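Local atomic coordinates of copper-containing nitrite reductase (Hyphomicrobium denitrificans 1NES1, PDB entry 6TFO), a protein that probably reduces nitrite to nitric oxide at bound copper, taking electrons from a cytochrome c, and works as a homotrimer. Residues V297-I302 and I354-G359; K325-L330 and L424-V429; S366-G371 and V417-S422; E372-V377 and Q392-P397. All blocks are in the same frame, centred on the assembly; numbering follows the deposited sequence.

Interaction 1 (V297-I302 and I354-G359); sequences VMQGEI and IFFGVG
Val297, Met298 and Gln299 pair in parallel with Phe356, Gly357 and Val358, two neighbouring strands in one sheet of a cupredoxin-type beta-sandwich. Three backbone hydrogen bonds join them. Val297 N gives an almost straight bond to Phe355 O (3.0 Å, 175°). Val297 O in turn takes Gly357 N at 3.1 Å, and Gly357 O takes Gln299 N at 3.0 Å. Both of these donors lie in the plane of the carbonyl they meet.

Val297, Gln299 and Phe356 share one face of the sheet. CG of Phe356 is anti to its backbone N (chi1 179°), which carries the ring between the other two side chains. Val297 CG1 meets the ring edge at Phe356 CD1 (3.8 Å), and Gln299 OE1 reaches the edge at Phe356 CZ (3.8 Å). The Gln299 amide finds its polar partners elsewhere: OE1 bonds Ser365 OG and NE2 bonds Asp418 OD2. With an alanine at Phe356, Val297 and the Gln299 chain would probably lose their lateral support, and Phe367 would lose the ring it stacks on. On the other face Met298 bends back over the bare Gly357, with Met298 CE 3.7 Å from Gly357 C.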
loop_
_atom_site.group_PDB
_atom_site.type_symbol
_atom_site.label_atom_id
_atom_site.label_comp_id
_atom_site.label_asym_id
_atom_site.label_seq_id
_atom_site.Cartn_x
_atom_site.Cartn_y
_atom_site.Cartn_z
ATOM N N VAL C 297 -40.020 23.071 8.093
ATOM C CA VAL C 297 -38.992 22.211 7.445
ATOM C C VAL C 297 -37.599 22.826 7.659
ATOM O O VAL C 297 -37.421 24.036 7.413
ATOM C CB VAL C 297 -39.301 21.979 5.957
ATOM C CG1 VAL C 297 -38.197 21.175 5.289
ATOM C CG2 VAL C 297 -40.651 21.300 5.762
ATOM N N MET C 298 -36.639 22.002 8.100
ATOM C CA MET C 298 -35.223 22.402 8.244
ATOM C C MET C 298 -34.314 21.332 7.627
ATOM O O MET C 298 -34.605 20.125 7.769
ATOM C CB MET C 298 -34.858 22.642 9.710
ATOM C CG MET C 298 -35.506 23.878 10.279
ATOM S SD MET C 298 -34.651 24.542 11.732
ATOM C CE MET C 298 -33.438 25.624 10.980
ATOM N N GLN C 299 -33.269 21.777 6.918
ATOM C CA GLN C 299 -32.295 20.904 6.219
ATOM C C GLN C 299 -31.006 20.905 7.029
ATOM O O GLN C 299 -30.572 21.976 7.488
ATOM C CB GLN C 299 -32.057 21.380 4.782
ATOM C CG GLN C 299 -30.917 20.686 4.067
ATOM C CD GLN C 299 -30.816 21.163 2.646
ATOM O OE1 GLN C 299 -31.829 21.406 1.984
ATOM N NE2 GLN C 299 -29.583 21.307 2.178
ATOM N N GLY C 300 -30.398 19.734 7.160
ATOM C CA GLY C 300 -29.058 19.621 7.755
ATOM C C GLY C 300 -28.317 18.424 7.220
ATOM O O GLY C 300 -28.909 17.633 6.439
ATOM N N GLU C 301 -27.061 18.310 7.638
ATOM C CA GLU C 301 -26.131 17.248 7.192
ATOM C C GLU C 301 -25.679 16.421 8.408
ATOM O O GLU C 301 -25.574 16.957 9.523
ATOM C CB GLU C 301 -24.921 17.847 6.457
ATOM C CG GLU C 301 -25.218 19.018 5.520
ATOM C CD GLU C 301 -24.746 20.379 6.000
ATOM O OE1 GLU C 301 -23.720 20.440 6.726
ATOM O OE2 GLU C 301 -25.376 21.389 5.625
ATOM N N ILE C 302 -25.399 15.144 8.181
ATOM C CA ILE C 302 -24.775 14.237 9.178
ATOM C C ILE C 302 -23.538 13.610 8.514
ATOM O O ILE C 302 -23.601 13.241 7.320
ATOM C CB ILE C 302 -25.822 13.231 9.721
ATOM C CG1 ILE C 302 -26.820 13.940 10.642
ATOM C CG2 ILE C 302 -25.154 12.053 10.414
ATOM C CD1 ILE C 302 -27.909 13.054 11.186
ATOM N N ILE C 354 -44.465 27.478 3.793
ATOM C CA ILE C 354 -43.358 26.671 4.389
ATOM C C ILE C 354 -42.350 27.630 5.033
ATOM O O ILE C 354 -41.761 28.457 4.305
ATOM C CB ILE C 354 -42.697 25.767 3.336
ATOM C CG1 ILE C 354 -43.722 24.885 2.613
ATOM C CG2 ILE C 354 -41.585 24.958 3.983
ATOM C CD1 ILE C 354 -43.171 24.099 1.457
ATOM N N PHE C 355 -42.200 27.549 6.359
ATOM C CA PHE C 355 -41.022 28.065 7.093
ATOM C C PHE C 355 -39.870 27.075 6.884
ATOM O O PHE C 355 -39.932 25.948 7.421
ATOM C CB PHE C 355 -41.320 28.225 8.580
ATOM C CG PHE C 355 -42.450 29.163 8.885
ATOM C CD1 PHE C 355 -42.262 30.526 8.818
ATOM C CD2 PHE C 355 -43.690 28.676 9.237
ATOM C CE1 PHE C 355 -43.310 31.395 9.095
ATOM C CE2 PHE C 355 -44.731 29.546 9.519
ATOM C CZ PHE C 355 -44.541 30.903 9.449
ATOM N N PHE C 356 -38.875 27.475 6.091
ATOM C CA PHE C 356 -37.730 26.626 5.676
ATOM C C PHE C 356 -36.431 27.258 6.166
ATOM O O PHE C 356 -36.118 28.385 5.758
ATOM C CB PHE C 356 -37.662 26.445 4.160
ATOM C CG PHE C 356 -36.486 25.611 3.723
ATOM C CD1 PHE C 356 -36.473 24.246 3.929
ATOM C CD2 PHE C 356 -35.373 26.198 3.142
ATOM C CE1 PHE C 356 -35.378 23.485 3.538
ATOM C CE2 PHE C 356 -34.281 25.438 2.756
ATOM C CZ PHE C 356 -34.281 24.082 2.962
ATOM N N GLY C 357 -35.688 26.514 6.982
ATOM C CA GLY C 357 -34.377 26.949 7.488
ATOM C C GLY C 357 -33.318 25.883 7.309
ATOM O O GLY C 357 -33.660 24.699 7.276
ATOM N N VAL C 358 -32.067 26.299 7.210
ATOM C CA VAL C 358 -30.905 25.380 7.106
ATOM C C VAL C 358 -30.123 25.485 8.413
ATOM O O VAL C 358 -29.455 26.525 8.629
ATOM C CB VAL C 358 -30.040 25.738 5.886
ATOM C CG1 VAL C 358 -28.895 24.764 5.722
ATOM C CG2 VAL C 358 -30.874 25.791 4.619
ATOM N N GLY C 359 -30.239 24.458 9.257
ATOM C CA GLY C 359 -29.342 24.222 10.404
ATOM C C GLY C 359 -27.921 24.038 9.912
ATOM O O GLY C 359 -26.992 24.688 10.464
#

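Interaction 2 (K325-L330 and L424-V429)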
loop_
_atom_site.group_PDB
_atom_site.type_symbol
_atom_site.label_atom_id
_atom_site.label_comp_id
_atom_site.label_asym_id
_atom_site.label_seq_id
_atom_site.Cartn_x
_atom_site.Cartn_y
_atom_site.Cartn_z
ATOM N N LYS C 325 -17.657 17.023 4.180
ATOM C CA LYS C 325 -17.910 15.836 3.322
ATOM C C LYS C 325 -18.946 14.965 4.016
ATOM O O LYS C 325 -18.628 13.905 4.528
ATOM C CB LYS C 325 -16.633 15.022 3.073
ATOM C CG LYS C 325 -15.363 15.777 2.699
ATOM C CD LYS C 325 -14.718 15.429 1.346
ATOM C CE LYS C 325 -15.098 16.408 0.251
ATOM N NZ LYS C 325 -14.838 17.821 0.643
ATOM N N PRO C 326 -20.218 15.389 4.081
ATOM C CA PRO C 326 -21.227 14.628 4.800
ATOM C C PRO C 326 -21.698 13.408 4.002
ATOM O O PRO C 326 -21.445 13.324 2.806
ATOM C CB PRO C 326 -22.370 15.634 4.919
ATOM C CG PRO C 326 -22.256 16.435 3.647
ATOM C CD PRO C 326 -20.765 16.600 3.453
ATOM N N GLU C 327 -22.376 12.496 4.689
ATOM C CA GLU C 327 -22.936 11.261 4.089
ATOM C C GLU C 327 -24.447 11.405 3.986
ATOM O O GLU C 327 -25.018 10.861 3.041
ATOM C CB GLU C 327 -22.575 10.041 4.937
ATOM C CG GLU C 327 -21.097 9.659 4.883
ATOM C CD GLU C 327 -20.586 9.336 3.495
ATOM O OE1 GLU C 327 -21.402 8.892 2.624
ATOM O OE2 GLU C 327 -19.381 9.566 3.294
ATOM N N TYR C 328 -25.053 12.099 4.950
ATOM C CA TYR C 328 -26.522 12.296 5.030
ATOM C C TYR C 328 -26.860 13.783 4.866
ATOM O O TYR C 328 -26.254 14.634 5.548
ATOM C CB TYR C 328 -27.061 11.722 6.338
ATOM C CG TYR C 328 -26.923 10.223 6.458
ATOM C CD1 TYR C 328 -25.719 9.638 6.829
ATOM C CD2 TYR C 328 -28.006 9.394 6.218
ATOM C CE1 TYR C 328 -25.595 8.267 6.950
ATOM C CE2 TYR C 328 -27.901 8.016 6.331
ATOM C CZ TYR C 328 -26.688 7.453 6.689
ATOM O OH TYR C 328 -26.578 6.101 6.821
ATOM N N PHE C 329 -27.774 14.066 3.929
ATOM C CA PHE C 329 -28.488 15.357 3.756
ATOM C C PHE C 329 -29.955 15.108 4.119
ATOM O O PHE C 329 -30.595 14.292 3.400
ATOM C CB PHE C 329 -28.359 15.833 2.311
ATOM C CG PHE C 329 -27.062 16.519 1.992
ATOM C CD1 PHE C 329 -26.881 17.857 2.288
ATOM C CD2 PHE C 329 -26.017 15.824 1.415
ATOM C CE1 PHE C 329 -25.683 18.492 1.986
ATOM C CE2 PHE C 329 -24.819 16.459 1.126
ATOM C CZ PHE C 329 -24.661 17.791 1.407
ATOM N N LEU C 330 -30.461 15.751 5.173
ATOM C CA LEU C 330 -31.777 15.388 5.767
ATOM C C LEU C 330 -32.721 16.591 5.925
ATOM O O LEU C 330 -32.268 17.694 6.347
ATOM C CB LEU C 330 -31.531 14.735 7.129
ATOM C CG LEU C 330 -30.543 13.572 7.129
ATOM C CD1 LEU C 330 -30.140 13.247 8.555
ATOM C CD2 LEU C 330 -31.123 12.360 6.416
ATOM N N LEU C 424 -30.273 13.992 -3.335
ATOM C CA LEU C 424 -31.337 12.951 -3.389
ATOM C C LEU C 424 -30.736 11.631 -2.900
ATOM O O LEU C 424 -31.357 10.936 -2.091
ATOM C CB LEU C 424 -31.830 12.768 -4.829
ATOM C CG LEU C 424 -32.745 13.847 -5.395
ATOM C CD1 LEU C 424 -33.044 13.587 -6.871
ATOM C CD2 LEU C 424 -34.033 13.938 -4.595
ATOM N N ASP C 425 -29.555 11.298 -3.412
ATOM C CA ASP C 425 -28.872 9.999 -3.175
ATOM C C ASP C 425 -28.227 9.986 -1.783
ATOM O O ASP C 425 -27.562 9.010 -1.498
ATOM C CB ASP C 425 -27.881 9.718 -4.312
ATOM C CG ASP C 425 -28.553 9.698 -5.674
ATOM O OD1 ASP C 425 -29.562 8.978 -5.784
ATOM O OD2 ASP C 425 -28.086 10.421 -6.599
ATOM N N HIS C 426 -28.439 11.009 -0.939
ATOM C CA HIS C 426 -27.965 11.065 0.477
ATOM C C HIS C 426 -29.131 11.270 1.464
ATOM O O HIS C 426 -28.839 11.636 2.616
ATOM C CB HIS C 426 -26.894 12.151 0.662
ATOM C CG HIS C 426 -25.611 11.890 -0.062
ATOM N ND1 HIS C 426 -24.534 11.260 0.538
ATOM C CD2 HIS C 426 -25.216 12.177 -1.323
ATOM C CE1 HIS C 426 -23.531 11.195 -0.313
ATOM N NE2 HIS C 426 -23.933 11.728 -1.476
ATOM N N GLY C 427 -30.386 11.058 1.037
ATOM C CA GLY C 427 -31.588 11.047 1.901
ATOM C C GLY C 427 -32.440 12.326 1.843
ATOM O O GLY C 427 -33.464 12.369 2.562
ATOM N N LEU C 428 -32.093 13.315 1.008
ATOM C CA LEU C 428 -32.731 14.658 1.016
ATOM C C LEU C 428 -33.858 14.733 -0.008
ATOM O O LEU C 428 -33.615 15.126 -1.170
ATOM C CB LEU C 428 -31.698 15.740 0.706
ATOM C CG LEU C 428 -32.139 17.166 1.041
ATOM C CD1 LEU C 428 -32.549 17.286 2.503
ATOM C CD2 LEU C 428 -31.025 18.146 0.730
ATOM N N VAL C 429 -35.064 14.413 0.438
ATOM C CA VAL C 429 -36.305 14.486 -0.386
ATOM C C VAL C 429 -37.501 14.444 0.578
ATOM O O VAL C 429 -37.397 13.775 1.628
ATOM C CB VAL C 429 -36.322 13.360 -1.432
ATOM C CG1 VAL C 429 -36.432 12.003 -0.766
ATOM C CG2 VAL C 429 -37.426 13.521 -2.453
#
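His426 and Leu428 press a loop against Glu327 to Leu330 in a buried contact, part polar and part apolar. The loop joins strands 412-418 and 430-434, and its partner is the start of strand 328-331, outermost in its sheet within this chain. His426 ND1 donates to the backbone oxygen Glu327 O over a short 2.6 Å (N-H...O 154°). The oxygen lies close to the imidazole plane, while the nitrogen stands above the carbonyl plane. At the far end of the ring, NE2 bonds Ile322 O of a neighbouring subunit. Bonds at both nitrogens fix the rotation of the ring. The Glu327 carboxylate turns to Lys320 in a salt bridge.

Next along, Phe329 N donates to His426 O at 3.0 Å. The Phe329 and His426 side chains lie side by side, and His426 CB sits at the edge of the phenyl ring, 3.9 Å from Phe329 CD2. Leu428 packs beyond them, its CB 3.7 Å from Phe329 CB and its CD1 3.5 Å from Leu330 C. Gly427 turns the loop with a positive phi (102°), where a side chain would jam against the preceding carbonyl. Glu327 and Tyr328 both face Ile302, a classic beta bulge at the rim of a cupredoxin sandwich.

Interaction 3 (S366-G371 and V417-S422). With CU (copper (II) ion), chain E.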
loop_
_atom_site.group_PDB
_atom_site.type_symbol
_atom_site.label_atom_id
_atom_site.label_comp_id
_atom_site.label_asym_id
_atom_site.label_seq_id
_atom_site.Cartn_x
_atom_site.Cartn_y
_atom_site.Cartn_z
ATOM N N SER C 366 -30.528 24.787 -2.249
ATOM C CA SER C 366 -31.231 25.356 -3.416
ATOM C C SER C 366 -32.689 24.881 -3.343
ATOM O O SER C 366 -33.066 23.967 -4.107
ATOM C CB SER C 366 -30.512 24.981 -4.688
ATOM O OG SER C 366 -29.169 25.468 -4.636
ATOM N N PHE C 367 -33.471 25.452 -2.413
ATOM C CA PHE C 367 -34.788 24.900 -1.998
ATOM C C PHE C 367 -35.782 25.115 -3.127
ATOM O O PHE C 367 -35.838 26.228 -3.690
ATOM C CB PHE C 367 -35.297 25.517 -0.700
ATOM C CG PHE C 367 -36.565 24.874 -0.205
ATOM C CD1 PHE C 367 -36.575 23.561 0.217
ATOM C CD2 PHE C 367 -37.757 25.575 -0.180
ATOM C CE1 PHE C 367 -37.738 22.974 0.683
ATOM C CE2 PHE C 367 -38.922 24.989 0.288
ATOM C CZ PHE C 367 -38.913 23.689 0.715
ATOM N N HIS C 368 -36.526 24.064 -3.446
ATOM C CA HIS C 368 -37.410 23.977 -4.632
ATOM C C HIS C 368 -38.478 22.928 -4.364
ATOM O O HIS C 368 -38.191 21.952 -3.661
ATOM C CB HIS C 368 -36.599 23.632 -5.876
ATOM C CG HIS C 368 -37.432 23.316 -7.070
ATOM N ND1 HIS C 368 -37.897 24.293 -7.938
ATOM C CD2 HIS C 368 -37.848 22.134 -7.573
ATOM C CE1 HIS C 368 -38.572 23.721 -8.915
ATOM N NE2 HIS C 368 -38.549 22.404 -8.717
ATOM N N VAL C 369 -39.678 23.150 -4.870
ATOM C CA VAL C 369 -40.787 22.166 -4.754
ATOM C C VAL C 369 -41.135 21.770 -6.173
ATOM O O VAL C 369 -41.613 22.644 -6.902
ATOM C CB VAL C 369 -42.002 22.740 -4.015
ATOM C CG1 VAL C 369 -43.190 21.801 -4.108
ATOM C CG2 VAL C 369 -41.659 23.062 -2.567
ATOM N N ILE C 370 -40.840 20.527 -6.535
ATOM C CA ILE C 370 -41.059 20.014 -7.913
ATOM C C ILE C 370 -42.566 20.069 -8.173
ATOM O O ILE C 370 -43.325 19.569 -7.301
ATOM C CB ILE C 370 -40.444 18.607 -8.092
ATOM C CG1 ILE C 370 -38.971 18.568 -7.663
ATOM C CG2 ILE C 370 -40.604 18.140 -9.526
ATOM C CD1 ILE C 370 -38.296 17.226 -7.868
ATOM N N GLY C 371 -42.978 20.728 -9.264
ATOM C CA GLY C 371 -44.398 20.830 -9.687
ATOM C C GLY C 371 -45.098 22.091 -9.200
ATOM O O GLY C 371 -46.270 22.294 -9.569
ATOM N N VAL C 417 -37.045 19.458 -2.459
ATOM C CA VAL C 417 -35.638 19.061 -2.758
ATOM C C VAL C 417 -34.699 20.232 -2.473
ATOM O O VAL C 417 -35.145 21.405 -2.529
ATOM C CB VAL C 417 -35.457 18.594 -4.217
ATOM C CG1 VAL C 417 -36.394 17.441 -4.558
ATOM C CG2 VAL C 417 -35.609 19.734 -5.218
ATOM N N ASP C 418 -33.433 19.911 -2.203
ATOM C CA ASP C 418 -32.276 20.807 -2.463
ATOM C C ASP C 418 -31.887 20.518 -3.913
ATOM O O ASP C 418 -31.704 19.357 -4.222
ATOM C CB ASP C 418 -31.188 20.541 -1.435
ATOM C CG ASP C 418 -29.966 21.417 -1.542
ATOM O OD1 ASP C 418 -29.758 22.012 -2.640
ATOM O OD2 ASP C 418 -29.227 21.495 -0.518
ATOM N N HIS C 419 -31.895 21.505 -4.801
ATOM C CA HIS C 419 -31.775 21.267 -6.266
ATOM C C HIS C 419 -30.306 21.006 -6.630
ATOM O O HIS C 419 -30.009 20.921 -7.844
ATOM C CB HIS C 419 -32.396 22.422 -7.081
ATOM C CG HIS C 419 -33.051 21.961 -8.339
ATOM N ND1 HIS C 419 -32.330 21.529 -9.427
ATOM C CD2 HIS C 419 -34.354 21.833 -8.672
ATOM C CE1 HIS C 419 -33.166 21.163 -10.378
ATOM N NE2 HIS C 419 -34.415 21.334 -9.944
ATOM N N ALA C 420 -29.411 20.945 -5.639
ATOM C CA ALA C 420 -28.114 20.237 -5.776
ATOM C C ALA C 420 -28.438 18.742 -5.655
ATOM O O ALA C 420 -28.362 18.197 -4.547
ATOM C CB ALA C 420 -27.108 20.706 -4.746
ATOM N N LEU C 421 -28.854 18.132 -6.761
ATOM C CA LEU C 421 -29.769 16.962 -6.734
ATOM C C LEU C 421 -29.022 15.657 -6.441
ATOM O O LEU C 421 -29.726 14.641 -6.187
ATOM C CB LEU C 421 -30.535 16.881 -8.055
ATOM C CG LEU C 421 -31.720 17.839 -8.173
ATOM C CD1 LEU C 421 -32.323 17.731 -9.564
ATOM C CD2 LEU C 421 -32.770 17.552 -7.104
ATOM N N SER C 422 -27.684 15.661 -6.431
ATOM C CA SER C 422 -26.912 14.503 -5.914
ATOM C C SER C 422 -27.358 14.232 -4.468
ATOM O O SER C 422 -27.249 13.072 -4.017
ATOM C CB SER C 422 -25.421 14.698 -6.026
ATOM O OG SER C 422 -25.000 14.548 -7.369
HETATM CU CU CU E . -36.186 20.621 -10.859
HETATM O O HOH W 1 -27.608 23.579 -3.160
#
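His368 and His419 extend alongside each other in the same direction, with their rings in a T-shaped (edge-to-face) pair. The planes stand at 82° and the centroids are 5.0 Å apart. The edge of His419 is turned to one face of His368, with CD2 of His419 3.7 Å from CD2 of His368. His419 binds copper through NE2 (2.1 Å). His368 NE2 comes near the metal but does not bind it, and its ND1 is tied to Gln392.

Val417 CG2 approaches the His368 ring at its edge. Val417 CG1 meets Ile370 CD1 at 3.8 Å, one side chain lying roughly perpendicular to the other. Val417 and His368 form a hydrogen-bonded antiparallel pair. His419 N donates to Ser366 O at 2.8 Å, which ties the backbone of the copper ligand to the strand.

Asp418 holds the other end. Its CG is anti to the backbone N (chi1 -178°), and OD1 accepts from Ser366 N (2.9 Å) and from Ala420 N (3.2 Å), one from each face of the carboxylate. The second bond closes an Asx turn. A water between Ser366 OG and Asp418 OD1 is a third partner, while OD2 forms a salt bridge with Arg423 beside its bond to Gln299. An alanine at Asp418 would probably leave Ser366 N and Ala420 N without their acceptor and Arg423 without its charge partner, loosening the Asx turn that holds His419.

His227 and His262 of a neighbouring subunit complete the three-histidine copper set, the intersubunit type 2 site of copper nitrite reductases.

Interaction 4 (E372-V377 and Q392-P397)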
loop_
_atom_site.group_PDB
_atom_site.type_symbol
_atom_site.label_atom_id
_atom_site.label_comp_id
_atom_site.label_asym_id
_atom_site.label_seq_id
_atom_site.Cartn_x
_atom_site.Cartn_y
_atom_site.Cartn_z
ATOM N N GLU C 372 -44.409 22.928 -8.423
ATOM C CA GLU C 372 -44.935 24.227 -7.924
ATOM C C GLU C 372 -43.920 25.347 -8.181
ATOM O O GLU C 372 -42.738 25.060 -8.518
ATOM C CB GLU C 372 -45.287 24.152 -6.437
ATOM C CG GLU C 372 -46.758 23.841 -6.171
ATOM C CD GLU C 372 -47.749 24.901 -6.616
ATOM O OE1 GLU C 372 -48.954 24.562 -6.742
ATOM O OE2 GLU C 372 -47.318 26.067 -6.820
ATOM N N ILE C 373 -44.419 26.586 -8.090
ATOM C CA ILE C 373 -43.657 27.857 -8.195
ATOM C C ILE C 373 -43.986 28.650 -6.942
ATOM O O ILE C 373 -45.135 28.579 -6.493
ATOM C CB ILE C 373 -44.011 28.625 -9.474
ATOM C CG1 ILE C 373 -44.053 27.671 -10.676
ATOM C CG2 ILE C 373 -43.046 29.792 -9.670
ATOM C CD1 ILE C 373 -44.372 28.305 -12.013
ATOM N N PHE C 374 -42.997 29.315 -6.371
ATOM C CA PHE C 374 -43.204 30.104 -5.141
ATOM C C PHE C 374 -43.901 31.411 -5.526
ATOM O O PHE C 374 -43.311 32.180 -6.301
ATOM C CB PHE C 374 -41.869 30.294 -4.412
ATOM C CG PHE C 374 -41.210 29.007 -3.990
ATOM C CD1 PHE C 374 -41.959 27.983 -3.447
ATOM C CD2 PHE C 374 -39.848 28.830 -4.130
ATOM C CE1 PHE C 374 -41.362 26.798 -3.055
ATOM C CE2 PHE C 374 -39.250 27.647 -3.741
ATOM C CZ PHE C 374 -40.010 26.623 -3.224
ATOM N N ASP C 375 -45.141 31.617 -5.064
ATOM C CA ASP C 375 -45.873 32.885 -5.301
ATOM C C ASP C 375 -45.061 33.989 -4.627
ATOM O O ASP C 375 -44.757 34.956 -5.310
ATOM C CB ASP C 375 -47.314 32.810 -4.810
ATOM C CG ASP C 375 -48.208 31.955 -5.695
ATOM O OD1 ASP C 375 -47.903 31.825 -6.873
ATOM O OD2 ASP C 375 -49.196 31.406 -5.189
ATOM N N HIS C 376 -44.662 33.775 -3.367
ATOM C CA HIS C 376 -43.866 34.722 -2.536
ATOM C C HIS C 376 -42.659 34.002 -1.933
ATOM O O HIS C 376 -42.813 32.871 -1.475
ATOM C CB HIS C 376 -44.737 35.362 -1.448
ATOM C CG HIS C 376 -45.918 36.067 -2.015
ATOM N ND1 HIS C 376 -47.166 35.469 -2.107
ATOM C CD2 HIS C 376 -46.028 37.283 -2.590
ATOM C CE1 HIS C 376 -47.995 36.300 -2.695
ATOM N NE2 HIS C 376 -47.318 37.419 -2.994
ATOM N N VAL C 377 -41.506 34.670 -1.948
ATOM C CA VAL C 377 -40.241 34.237 -1.295
ATOM C C VAL C 377 -39.742 35.396 -0.447
ATOM O O VAL C 377 -39.427 36.456 -1.002
ATOM C CB VAL C 377 -39.177 33.823 -2.331
ATOM C CG1 VAL C 377 -37.832 33.543 -1.660
ATOM C CG2 VAL C 377 -39.638 32.643 -3.184
ATOM N N GLN C 392 -38.792 30.045 -8.854
ATOM C CA GLN C 392 -38.676 28.553 -8.966
ATOM C C GLN C 392 -37.889 27.970 -7.790
ATOM O O GLN C 392 -38.345 26.938 -7.246
ATOM C CB GLN C 392 -37.986 28.111 -10.254
ATOM C CG GLN C 392 -36.574 28.651 -10.401
ATOM C CD GLN C 392 -36.183 28.567 -11.854
ATOM O OE1 GLN C 392 -36.310 27.501 -12.483
ATOM N NE2 GLN C 392 -35.739 29.698 -12.395
ATOM N N THR C 393 -36.767 28.606 -7.408
ATOM C CA THR C 393 -35.753 28.028 -6.485
ATOM C C THR C 393 -35.047 29.139 -5.700
ATOM O O THR C 393 -34.627 30.131 -6.325
ATOM C CB THR C 393 -34.757 27.190 -7.298
ATOM O OG1 THR C 393 -35.431 26.148 -8.025
ATOM C CG2 THR C 393 -33.680 26.589 -6.422
ATOM N N VAL C 394 -34.865 28.968 -4.391
ATOM C CA VAL C 394 -34.184 30.000 -3.545
ATOM C C VAL C 394 -33.010 29.387 -2.763
ATOM O O VAL C 394 -33.225 28.404 -2.039
ATOM C CB VAL C 394 -35.192 30.690 -2.603
ATOM C CG1 VAL C 394 -36.091 29.675 -1.896
ATOM C CG2 VAL C 394 -34.496 31.631 -1.610
ATOM N N SER C 395 -31.820 29.987 -2.877
ATOM C CA SER C 395 -30.622 29.717 -2.033
ATOM C C SER C 395 -30.912 30.117 -0.586
ATOM O O SER C 395 -31.226 31.289 -0.368
ATOM C CB SER C 395 -29.406 30.469 -2.517
ATOM O OG SER C 395 -29.063 30.075 -3.825
ATOM N N VAL C 396 -30.787 29.191 0.361
ATOM C CA VAL C 396 -30.884 29.452 1.824
ATOM C C VAL C 396 -29.560 29.010 2.436
ATOM O O VAL C 396 -29.192 27.832 2.374
ATOM C CB VAL C 396 -32.071 28.700 2.447
ATOM C CG1 VAL C 396 -32.255 29.059 3.916
ATOM C CG2 VAL C 396 -33.349 28.914 1.665
ATOM N N PRO C 397 -28.791 29.932 3.052
ATOM C CA PRO C 397 -27.506 29.564 3.634
ATOM C C PRO C 397 -27.695 28.826 4.947
ATOM O O PRO C 397 -28.757 28.885 5.550
ATOM C CB PRO C 397 -26.819 30.911 3.866
ATOM C CG PRO C 397 -27.977 31.867 4.119
ATOM C CD PRO C 397 -29.127 31.345 3.279
#
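Gln392, whose backbone oxygen touches the Phe374 ring, has its side-chain OE1 gripped by two donors of a neighbouring subunit, His227 ND1 and Val260 N. The first bond of the Gln392 side chain points away from 372-377. Its amide oxygen is bonded at the subunit boundary, and its backbone oxygen meets Phe374. Phe374 CE2 lies 3.7 Å from Gln392 O, an oxygen that already has a hydrogen-bond donor.

The rest is apolar. Phe374 and Val394 meet nearly at right angles, and the touch is made by one corner of the ring: CE2 of Phe374 comes to 4.2 Å from CG1 of Val394. That methyl sits between the backbone N and the carbonyl carbon of its own residue (chi1 47°). The same rotation places the other methyl toward Val377. Val394 CG2 touches Val377 CG1 at 3.8 Å, and the two valines run alongside each other in opposing senses. At the near end Ile373 CG2 stands 4.3 Å from Gln392 N, a looser approach. Ile373 N donates to Glu372 OE2 at 3.2 Å, a bond within the loop itself.

The chain turns a corner at Asp375, and Asp375 and His376 both face Asp405 in a classic beta bulge. Strand 374-377 lies between strands 400-407 and 388-391 in one sheet. Strand 393-396 borders strand 365-370 in the other, so Phe374, Val377 and Val394 fill the space where the two sheets face each other.

In the fold
All four contacts are buried, but their chemistry differs. Interaction 1 is regular backbone pairing inside one sheet. Interaction 2 adds a loop to the outer strand of that same sheet, joining it by two hydrogen bonds and by packing of Phe329 on Leu428. Interaction 3 pairs strands of the opposite sheet and opens into the copper site. Interaction 4 is mainly apolar packing between the two sheets. Phe356 and Phe367 join interactions 1 and 3 across the sandwich, and Leu428 of interaction 2 packs against Asp418 of interaction 3. Interactions 2, 3 and 4 touch a neighbouring subunit, whereas interaction 1 stays within its chain.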